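Local coordinates for peptidase M3B, oligoendopeptidase F (Enterococcus faecium, PDB 2QR4), which probably hydrolyses internal peptide bonds of short oligopeptides, as a zinc-dependent metalloendopeptidase of the M3 family, at residues L98-I103 / Q122-R127; Q183-T188 / D283-V288; H243-V248 / D552-A557; E314-I319 / N529-L534. One frame throughout, in Å; residues are numbered along the deposited sequence.

Contact 1: L98-I103 / Q122-R127; sequences LSDDQI and QIVDNR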
# COMPACT_ATOMS: atom_id res chain seq x y z
N LEU A 98 8.08 29.77 -20.53
CA LEU A 98 8.16 31.21 -20.69
C LEU A 98 9.12 31.75 -19.63
O LEU A 98 9.29 31.15 -18.57
CB LEU A 98 6.79 31.85 -20.51
CG LEU A 98 5.71 31.33 -21.46
CD1 LEU A 98 4.36 31.85 -21.06
CD2 LEU A 98 6.04 31.73 -22.89
N SER A 99 9.74 32.89 -19.93
CA SER A 99 10.58 33.58 -18.96
C SER A 99 9.72 34.39 -17.99
O SER A 99 8.68 34.94 -18.38
CB SER A 99 11.49 34.56 -19.68
OG SER A 99 10.75 35.72 -20.02
N ASP A 100 10.16 34.48 -16.74
CA ASP A 100 9.53 35.37 -15.76
C ASP A 100 9.05 36.69 -16.36
O ASP A 100 7.93 37.13 -16.09
CB ASP A 100 10.48 35.66 -14.60
CG ASP A 100 10.47 34.56 -13.55
OD1 ASP A 100 9.87 33.49 -13.80
OD2 ASP A 100 11.06 34.77 -12.46
N ASP A 101 9.87 37.33 -17.18
CA ASP A 101 9.47 38.64 -17.72
C ASP A 101 8.46 38.57 -18.86
O ASP A 101 7.75 39.55 -19.11
CB ASP A 101 10.67 39.55 -18.06
CG ASP A 101 12.01 38.83 -18.03
OD1 ASP A 101 13.02 39.50 -18.37
OD2 ASP A 101 12.07 37.62 -17.67
N GLN A 102 8.39 37.44 -19.55
CA GLN A 102 7.32 37.23 -20.54
C GLN A 102 5.98 37.08 -19.83
O GLN A 102 4.95 37.52 -20.31
CB GLN A 102 7.58 35.98 -21.37
CG GLN A 102 8.53 36.13 -22.54
CD GLN A 102 8.87 34.79 -23.16
OE1 GLN A 102 9.52 33.95 -22.52
NE2 GLN A 102 8.40 34.56 -24.38
N ILE A 103 6.03 36.42 -18.67
CA ILE A 103 4.84 36.16 -17.88
C ILE A 103 4.22 37.46 -17.35
O ILE A 103 3.03 37.70 -17.57
CB ILE A 103 5.15 35.18 -16.73
CG1 ILE A 103 5.53 33.81 -17.30
CG2 ILE A 103 3.97 35.03 -15.80
CD1 ILE A 103 5.84 32.76 -16.24
N GLN A 122 3.23 31.50 -7.39
CA GLN A 122 3.68 30.28 -6.74
C GLN A 122 4.45 29.43 -7.72
O GLN A 122 5.52 28.90 -7.40
CB GLN A 122 2.50 29.46 -6.21
CG GLN A 122 2.19 29.68 -4.74
CD GLN A 122 2.07 31.15 -4.37
OE1 GLN A 122 3.01 31.93 -4.53
NE2 GLN A 122 0.90 31.53 -3.86
N ILE A 123 3.90 29.32 -8.91
CA ILE A 123 4.49 28.48 -9.93
C ILE A 123 5.88 28.98 -10.30
O ILE A 123 6.82 28.19 -10.30
CB ILE A 123 3.61 28.37 -11.17
CG1 ILE A 123 2.31 27.66 -10.80
CG2 ILE A 123 4.35 27.63 -12.27
CD1 ILE A 123 1.27 27.75 -11.84
N VAL A 124 5.99 30.28 -10.56
CA VAL A 124 7.26 30.93 -10.88
C VAL A 124 8.29 30.78 -9.76
O VAL A 124 9.48 30.59 -10.01
CB VAL A 124 7.05 32.44 -11.19
CG1 VAL A 124 8.37 33.22 -11.14
CG2 VAL A 124 6.37 32.61 -12.55
N ASP A 125 7.81 30.85 -8.52
CA ASP A 125 8.69 30.73 -7.36
C ASP A 125 9.09 29.27 -7.12
O ASP A 125 9.89 28.98 -6.24
CB ASP A 125 8.00 31.26 -6.10
CG ASP A 125 7.90 32.76 -6.07
OD1 ASP A 125 7.07 33.26 -5.29
OD2 ASP A 125 8.65 33.44 -6.81
N ASN A 126 8.51 28.36 -7.88
CA ASN A 126 8.66 26.94 -7.63
C ASN A 126 9.33 26.30 -8.84
O ASN A 126 9.31 25.08 -9.01
CB ASN A 126 7.29 26.34 -7.41
CG ASN A 126 7.29 25.23 -6.41
OD1 ASN A 126 6.52 24.28 -6.52
ND2 ASN A 126 8.16 25.34 -5.40
N ARG A 127 9.91 27.15 -9.66
CA ARG A 127 10.62 26.77 -10.88
C ARG A 127 11.51 25.56 -10.68
O ARG A 127 11.55 24.66 -11.53
CB ARG A 127 11.46 27.97 -11.33
CG ARG A 127 11.92 27.93 -12.77
CD ARG A 127 12.56 29.26 -13.17
NE ARG A 127 11.61 30.25 -13.71
CZ ARG A 127 11.00 30.13 -14.89
NH1 ARG A 127 11.17 29.05 -15.64
NH2 ARG A 127 10.18 31.08 -15.31

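Contact 2: Q183-T188 / D283-V288; sequences QLLEST and DLYTPV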
# COMPACT_ATOMS: atom_id res chain seq x y z
N GLN A 183 -14.22 6.82 25.87
CA GLN A 183 -15.06 6.88 27.06
C GLN A 183 -14.43 6.02 28.13
O GLN A 183 -14.33 6.43 29.29
CB GLN A 183 -16.46 6.31 26.81
CG GLN A 183 -17.34 7.08 25.85
CD GLN A 183 -18.77 6.54 25.87
OE1 GLN A 183 -18.98 5.32 25.92
NE2 GLN A 183 -19.75 7.44 25.86
N LEU A 184 -14.03 4.82 27.74
CA LEU A 184 -13.49 3.84 28.67
C LEU A 184 -12.16 4.31 29.28
O LEU A 184 -11.90 4.04 30.44
CB LEU A 184 -13.37 2.47 28.02
CG LEU A 184 -14.69 1.81 27.63
CD1 LEU A 184 -14.42 0.56 26.84
CD2 LEU A 184 -15.52 1.48 28.83
N LEU A 185 -11.35 5.02 28.50
CA LEU A 185 -10.09 5.56 29.04
C LEU A 185 -10.32 6.67 30.07
O LEU A 185 -9.39 7.06 30.77
CB LEU A 185 -9.14 6.02 27.92
CG LEU A 185 -8.05 5.01 27.58
CD1 LEU A 185 -6.96 4.98 28.64
CD2 LEU A 185 -8.64 3.64 27.47
N GLU A 186 -11.54 7.18 30.16
CA GLU A 186 -11.84 8.29 31.06
C GLU A 186 -12.53 7.81 32.32
O GLU A 186 -12.78 8.59 33.23
CB GLU A 186 -12.72 9.33 30.38
CG GLU A 186 -12.04 10.05 29.21
CD GLU A 186 -12.99 10.98 28.46
OE1 GLU A 186 -14.19 11.05 28.82
OE2 GLU A 186 -12.54 11.65 27.50
N SER A 187 -12.86 6.53 32.35
CA SER A 187 -13.65 5.98 33.44
C SER A 187 -12.96 6.19 34.79
O SER A 187 -11.73 6.17 34.89
CB SER A 187 -13.90 4.49 33.19
OG SER A 187 -14.31 3.84 34.39
N THR A 188 -13.75 6.39 35.83
CA THR A 188 -13.17 6.54 37.17
C THR A 188 -12.86 5.17 37.73
O THR A 188 -12.25 5.04 38.79
CB THR A 188 -14.12 7.28 38.12
OG1 THR A 188 -15.28 6.47 38.36
CG2 THR A 188 -14.54 8.62 37.52
N ASP A 283 -3.77 6.11 32.77
CA ASP A 283 -4.28 6.99 33.83
C ASP A 283 -4.29 8.48 33.45
O ASP A 283 -4.64 9.31 34.28
CB ASP A 283 -3.44 6.85 35.10
CG ASP A 283 -3.55 5.48 35.73
OD1 ASP A 283 -4.67 4.92 35.75
OD2 ASP A 283 -2.50 4.97 36.20
N LEU A 284 -3.89 8.82 32.22
CA LEU A 284 -3.66 10.23 31.90
C LEU A 284 -4.88 10.99 31.37
O LEU A 284 -4.82 12.21 31.22
CB LEU A 284 -2.50 10.40 30.90
CG LEU A 284 -1.15 9.75 31.24
CD1 LEU A 284 -0.07 10.27 30.32
CD2 LEU A 284 -0.76 9.98 32.68
N TYR A 285 -5.97 10.28 31.09
CA TYR A 285 -7.12 10.93 30.44
C TYR A 285 -8.34 10.95 31.32
O TYR A 285 -9.40 11.40 30.89
CB TYR A 285 -7.42 10.27 29.09
CG TYR A 285 -6.21 10.19 28.21
CD1 TYR A 285 -5.35 9.09 28.27
CD2 TYR A 285 -5.89 11.22 27.33
CE1 TYR A 285 -4.22 9.02 27.46
CE2 TYR A 285 -4.76 11.16 26.52
CZ TYR A 285 -3.94 10.06 26.59
OH TYR A 285 -2.82 10.00 25.80
N THR A 286 -8.21 10.46 32.54
CA THR A 286 -9.30 10.45 33.51
C THR A 286 -9.24 11.75 34.33
O THR A 286 -8.15 12.28 34.58
CB THR A 286 -9.21 9.19 34.40
OG1 THR A 286 -10.42 9.01 35.15
CG2 THR A 286 -8.03 9.25 35.35
N PRO A 287 -10.40 12.30 34.74
CA PRO A 287 -10.41 13.60 35.44
C PRO A 287 -9.68 13.55 36.77
O PRO A 287 -9.89 12.61 37.55
CB PRO A 287 -11.90 13.86 35.69
CG PRO A 287 -12.62 12.96 34.71
CD PRO A 287 -11.76 11.75 34.59
N VAL A 288 -8.82 14.53 37.03
CA VAL A 288 -8.11 14.56 38.31
C VAL A 288 -8.83 15.44 39.32
O VAL A 288 -8.63 15.29 40.52
CB VAL A 288 -6.67 15.05 38.17
CG1 VAL A 288 -5.84 14.06 37.38
CG2 VAL A 288 -6.63 16.43 37.53
O HOH W 1 -6.75 7.61 31.59

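Contact 3: H243-V248 / D552-A557; sequences HIPESV and DMTQAA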
# COMPACT_ATOMS: atom_id res chain seq x y z
N HIS A 243 4.98 28.07 2.26
CA HIS A 243 5.98 29.09 2.58
C HIS A 243 6.32 29.12 4.07
O HIS A 243 6.63 30.17 4.64
CB HIS A 243 5.54 30.47 2.07
CG HIS A 243 5.01 30.42 0.67
ND1 HIS A 243 3.68 30.24 0.38
CD2 HIS A 243 5.65 30.50 -0.52
CE1 HIS A 243 3.51 30.22 -0.93
NE2 HIS A 243 4.69 30.37 -1.50
N ILE A 244 6.28 27.95 4.70
CA ILE A 244 6.73 27.80 6.07
C ILE A 244 8.20 27.42 6.04
O ILE A 244 8.56 26.40 5.49
CB ILE A 244 5.94 26.72 6.80
CG1 ILE A 244 4.44 27.06 6.75
CG2 ILE A 244 6.42 26.59 8.25
CD1 ILE A 244 3.55 26.02 7.39
N PRO A 245 9.06 28.27 6.61
CA PRO A 245 10.47 27.91 6.69
C PRO A 245 10.63 26.72 7.64
O PRO A 245 9.89 26.61 8.61
CB PRO A 245 11.13 29.15 7.32
CG PRO A 245 10.10 30.24 7.27
CD PRO A 245 8.76 29.60 7.18
N GLU A 246 11.59 25.84 7.35
CA GLU A 246 11.86 24.69 8.22
C GLU A 246 12.17 25.12 9.66
O GLU A 246 11.94 24.37 10.61
CB GLU A 246 13.03 23.87 7.66
CG GLU A 246 12.69 23.05 6.42
CD GLU A 246 13.65 21.89 6.22
OE1 GLU A 246 13.33 20.76 6.66
OE2 GLU A 246 14.74 22.10 5.65
N SER A 247 12.70 26.33 9.83
CA SER A 247 13.05 26.82 11.15
C SER A 247 11.86 26.89 12.11
O SER A 247 12.06 26.80 13.31
CB SER A 247 13.68 28.19 11.04
OG SER A 247 12.71 29.12 10.61
N VAL A 248 10.62 27.09 11.63
CA VAL A 248 9.53 27.08 12.59
C VAL A 248 9.40 25.69 13.22
O VAL A 248 9.15 25.58 14.42
CB VAL A 248 8.15 27.62 12.06
CG1 VAL A 248 8.32 28.63 10.93
CG2 VAL A 248 7.25 26.51 11.67
N ASP A 552 6.44 36.26 15.70
CA ASP A 552 7.44 35.73 14.79
C ASP A 552 7.69 34.27 15.12
O ASP A 552 8.36 33.96 16.11
CB ASP A 552 8.74 36.53 14.86
CG ASP A 552 9.75 36.10 13.80
OD1 ASP A 552 9.61 34.97 13.26
OD2 ASP A 552 10.69 36.87 13.51
N MSE A 553 7.18 33.38 14.28
CA MSE A 553 7.20 31.95 14.53
C MSE A 553 8.54 31.27 14.21
O MSE A 553 8.72 30.08 14.47
CB MSE A 553 6.06 31.27 13.77
CG MSE A 553 4.71 31.46 14.44
SE MSE A 553 3.31 30.58 13.40
CE MSE A 553 2.08 30.06 14.80
N THR A 554 9.46 32.04 13.64
CA THR A 554 10.80 31.54 13.36
C THR A 554 11.63 31.59 14.63
O THR A 554 12.68 30.94 14.72
CB THR A 554 11.52 32.39 12.29
OG1 THR A 554 11.59 33.75 12.74
CG2 THR A 554 10.77 32.37 10.97
N GLN A 555 11.16 32.34 15.62
CA GLN A 555 11.90 32.55 16.87
C GLN A 555 11.24 31.83 18.05
O GLN A 555 10.06 31.51 18.00
CB GLN A 555 12.05 34.04 17.18
CG GLN A 555 12.86 34.84 16.15
CD GLN A 555 14.27 34.32 15.97
OE1 GLN A 555 14.79 34.28 14.86
NE2 GLN A 555 14.90 33.91 17.07
N ALA A 556 12.01 31.60 19.10
CA ALA A 556 11.59 30.78 20.24
C ALA A 556 10.66 31.50 21.22
O ALA A 556 9.90 30.87 21.95
CB ALA A 556 12.83 30.27 20.97
N ALA A 557 10.74 32.83 21.25
CA ALA A 557 10.11 33.61 22.30
C ALA A 557 8.63 33.29 22.48
O ALA A 557 8.15 33.16 23.60
CB ALA A 557 10.30 35.10 22.04
O HOH W 2 8.21 27.74 15.72

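Contact 4: E314-I319 / N529-L534; sequences EEYMAI and NYLAYL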
# COMPACT_ATOMS: atom_id res chain seq x y z
N GLU A 314 -14.65 47.27 21.12
CA GLU A 314 -15.94 47.63 20.50
C GLU A 314 -16.20 46.93 19.16
O GLU A 314 -17.19 46.21 19.02
CB GLU A 314 -16.08 49.15 20.34
CG GLU A 314 -16.77 49.85 21.51
N GLU A 315 -15.34 47.17 18.17
CA GLU A 315 -15.49 46.52 16.86
C GLU A 315 -15.84 45.04 16.98
O GLU A 315 -16.89 44.60 16.50
CB GLU A 315 -14.23 46.69 16.01
CG GLU A 315 -14.29 47.82 14.99
CD GLU A 315 -13.52 47.50 13.71
OE1 GLU A 315 -12.77 48.37 13.23
OE2 GLU A 315 -13.68 46.38 13.19
N TYR A 316 -14.96 44.27 17.62
CA TYR A 316 -15.13 42.82 17.79
C TYR A 316 -16.46 42.42 18.42
O TYR A 316 -17.13 41.50 17.94
CB TYR A 316 -13.98 42.24 18.62
CG TYR A 316 -13.92 40.72 18.60
CD1 TYR A 316 -13.04 40.05 17.75
CD2 TYR A 316 -14.74 39.96 19.43
CE1 TYR A 316 -12.98 38.67 17.73
CE2 TYR A 316 -14.69 38.57 19.41
CZ TYR A 316 -13.80 37.93 18.56
OH TYR A 316 -13.74 36.55 18.53
N MSE A 317 -16.83 43.10 19.51
CA MSE A 317 -18.08 42.80 20.23
C MSE A 317 -19.31 42.83 19.32
O MSE A 317 -20.05 41.85 19.26
CB MSE A 317 -18.27 43.77 21.40
CG MSE A 317 -17.24 43.60 22.51
SE MSE A 317 -17.13 41.76 23.18
CE MSE A 317 -18.95 41.61 23.88
N ALA A 318 -19.52 43.95 18.64
CA ALA A 318 -20.67 44.09 17.75
C ALA A 318 -20.67 43.05 16.64
O ALA A 318 -21.72 42.51 16.29
CB ALA A 318 -20.74 45.51 17.17
N ILE A 319 -19.49 42.76 16.08
CA ILE A 319 -19.38 41.78 15.00
C ILE A 319 -19.53 40.36 15.54
O ILE A 319 -20.62 39.96 15.97
CB ILE A 319 -18.04 41.90 14.24
N ASN A 529 -3.82 44.97 15.33
CA ASN A 529 -3.12 43.94 14.56
C ASN A 529 -3.84 42.58 14.55
O ASN A 529 -3.82 41.87 13.54
CB ASN A 529 -1.69 43.78 15.07
CG ASN A 529 -0.81 44.96 14.73
OD1 ASN A 529 -1.25 45.93 14.11
ND2 ASN A 529 0.45 44.89 15.13
N TYR A 530 -4.46 42.22 15.67
CA TYR A 530 -5.25 41.00 15.73
C TYR A 530 -6.47 41.11 14.81
O TYR A 530 -6.78 40.17 14.09
CB TYR A 530 -5.71 40.71 17.16
CG TYR A 530 -6.46 39.41 17.31
CD1 TYR A 530 -5.77 38.21 17.40
CD2 TYR A 530 -7.85 39.37 17.38
CE1 TYR A 530 -6.45 37.00 17.54
CE2 TYR A 530 -8.54 38.16 17.53
CZ TYR A 530 -7.83 36.98 17.60
OH TYR A 530 -8.47 35.78 17.75
N LEU A 531 -7.13 42.26 14.83
CA LEU A 531 -8.30 42.47 14.00
C LEU A 531 -7.91 42.41 12.53
O LEU A 531 -8.62 41.81 11.72
CB LEU A 531 -8.98 43.81 14.31
CG LEU A 531 -9.54 44.04 15.72
CD1 LEU A 531 -10.41 45.30 15.76
CD2 LEU A 531 -10.32 42.83 16.23
N ALA A 532 -6.79 43.03 12.19
CA ALA A 532 -6.29 43.00 10.81
C ALA A 532 -5.92 41.58 10.37
O ALA A 532 -5.98 41.26 9.18
CB ALA A 532 -5.09 43.94 10.65
N TYR A 533 -5.54 40.74 11.32
CA TYR A 533 -5.31 39.33 11.04
C TYR A 533 -6.63 38.60 10.79
O TYR A 533 -6.67 37.59 10.10
CB TYR A 533 -4.54 38.66 12.18
CG TYR A 533 -5.11 37.33 12.57
CD1 TYR A 533 -4.95 36.22 11.76
CD2 TYR A 533 -5.84 37.18 13.75
CE1 TYR A 533 -5.49 34.99 12.11
CE2 TYR A 533 -6.38 35.96 14.11
CZ TYR A 533 -6.20 34.87 13.28
OH TYR A 533 -6.74 33.65 13.64
N LEU A 534 -7.70 39.13 11.38
CA LEU A 534 -9.04 38.60 11.17
C LEU A 534 -9.56 39.02 9.80
O LEU A 534 -10.27 38.26 9.13
CB LEU A 534 -9.99 39.09 12.26
CG LEU A 534 -9.70 38.63 13.68
CD1 LEU A 534 -10.56 39.40 14.67
CD2 LEU A 534 -9.92 37.12 13.83

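Contact 1: L98-I103 / Q122-R127
At the N-terminal start of helix 100-109, Asp-100 meets Arg-127, the last residue of the type I beta turn that begins at Val-124. Arg-127 NH2 lies 2.9 Å from Asp-100 OD1 and gives a nearly straight bond of 174°, the hydrogen-bonded part of a salt bridge. The two flat groups are not coplanar: OD1 sits at the edge of the guanidinium, close to its plane, whereas NH2 stands above the carboxylate, 38° out of that plane. One nitrogen thus does the gripping, and Arg-127 NE stays 3.7 Å from the same OD1. A bend at chi3 of -89° turns the guanidinium so that NH2 also points to the backbone, where it makes a weak bond of 3.4 Å to Leu-98 O. The helix start that receives this arginine is closed by a capping box: Ser-99 OG accepts from Gln-102 N at 3.0 Å, and Gln-102 OE1 accepts from Ser-99 N at 2.8 Å. Asp-100 in this first turn places negative charge near the helix N-terminus, which probably suits the helix dipole as well as the arginine. Beneath the carboxylate, Val-124 projects from helix 117-124, its CG1 beside Asp-100 and its CG2 3.7 Å from Ile-103 CD1. The other guanidinium nitrogen, Arg-127 NH1, is hydrogen-bonded to Leu-96 O, just ahead of the capped turn.

Contact 2: Q183-T188 / D283-V288
Thr-286 is turned so that its hydroxyl, not its methyl, confronts the end of helix 178-185. With chi1 at -168° OG1 lies opposite the backbone N, and from there it sits 3.1 Å from Glu-186 O. A second carbonyl, Ser-187 O, lies equally close, although its position is less certain; the single hydroxyl proton can serve one or the other. Next to the threonine, Pro-287 lies against the Glu-186 carbonyl, its CD 3.6 Å from Glu-186 O. The Glu-186 side chain meets the loop one residue earlier, at Tyr-285: its CG, not its carboxylate, rests 3.4 Å from Tyr-285 O, and the chain beyond CG is extended. Tyr-285 approaches Leu-185 obliquely, the two CD1 atoms 4.4 Å apart, a loose apolar contact. These pairs join the C-terminal end of a helix to the long loop between helices 260-274 and 302-308, and the backbones come close, 4.1 Å between the CA atoms of Glu-186 and Thr-286. A water bridges them further: it donates to Leu-185 O at 2.8 Å and accepts from Tyr-285 N, serving a carbonyl at the helix end. Arginines pair with the loop: Asp-283 makes salt bridges with Arg-193 and Arg-190, while Arg-270 donates to Thr-286 O. The Tyr-285 side chain touches Lys-433 and Arg-438 of helix 418-454.

Contact 3: H243-V248 / D552-A557
Met-553 O and Val-248 O are joined by one water, which donates to each carbonyl at 2.7 Å. These short bonds form a water-mediated polar link between the first turn of helix 246-258 and the loop ahead of helix 557-579. The same Met-553 carbonyl is lined by Val-248, whose CB comes within 3.5 Å of the oxygen, so the acceptor has a water at one approach and the aliphatic side chain of Val-248 at another. Met-553 is modelled as selenomethionine; only the root of its side chain takes part, CB lying 4.5 Å from Val-248 CG1, while the selenium end leads off to helix 503-520. Thr-554 brings its methyl to the other side chains. CG2 lies 3.8 Å from Ser-247 OG, and Pro-245 CG and Val-248 CG1 stand somewhat farther off, so three residues at and just ahead of the helix start meet the methyl, two of them loosely. Its hydroxyl is directed elsewhere: chi1 of 58° sets OG1 between the backbone N and the carbonyl carbon, on the side of Asp-552. Outside the two segments, Thr-251 OG1 lies within hydrogen-bonding reach of Ser-247 O and Thr-554 O, and its one proton can serve either, a possible second tie between helix and loop. Within the loop, Asp-552 OD1 accepts from Thr-554 N at 3.0 Å, 28° out of the carboxylate plane and on its anti side. This is an Asx turn, laid over the type I beta turn from Asp-552 to Gln-555 that leads toward helix 557-579.

Contact 4: E314-I319 / N529-L534
Tyr-316 meets three residues of helix 526-536, two of them, Leu-531 and Leu-534, at the edge of its ring. Leu-534 CD1 lies in the ring plane, 4.0 Å from Tyr-316 CE1, with the two side chains at about a right angle. Leu-531 CD2 comes to the same edge, 4.2 Å from Tyr-316 CD1. The third neighbour is Tyr-530, whose CE2 is 4.5 Å from Tyr-316 CE1; the latter atom meets the edge of the Tyr-530 ring, not its face. Leu-531 uses its other branch on the next residue, CD1 standing 4.1 Å from Glu-315 CB, so its two methyls straddle neighbouring positions of helix 313-318. The tyrosine can span the gap because its CG points opposite the backbone N, chi1 -168°; the axes of segments 314-318 and 529-534 approach to 11.4 Å and are inclined at 40°. In the second shell, Tyr-533 CD2 packs 3.7 Å above one face of the Tyr-530 ring. Tyr-316 also touches Val-375, and Leu-534 touches Phe-379, both on helix 361-379, whose HEMGH sequence matches the HEXXH zinc motif of M3 peptidases. Tyr-316 OH is hydrogen-bonded to Asn-403 ND2. The pairing is therefore apolar, made of aromatic and aliphatic carbons, while the tyrosine's polar end has its partner on helix 394-414, which probably helps to set where the ring points.

Overall arrangement
Contact 1 closes first along the chain, within the Oligopeptidase F range, and the other three lie within the Peptidase family M3 range. Contacts 2 and 3 interleave, whereas contact 4 is nested inside the loop that contact 3 closes. Contacts 1 and 2 sit on opposite sides of the chain's centre, about 55 Å apart between centres. Contact 3 lies closer in, its centre about 17 Å from that of the chain; it touches contact 1 by packing of Gln-122 against His-243 and approaches contact 4 to about 9 Å between nearest atoms. Helix 542-548 packs against side chains of both contacts 3 and 4. Contact 1 is local in sequence, whereas contacts 3 and 4 join parts of the M3 region more than 200 residues apart.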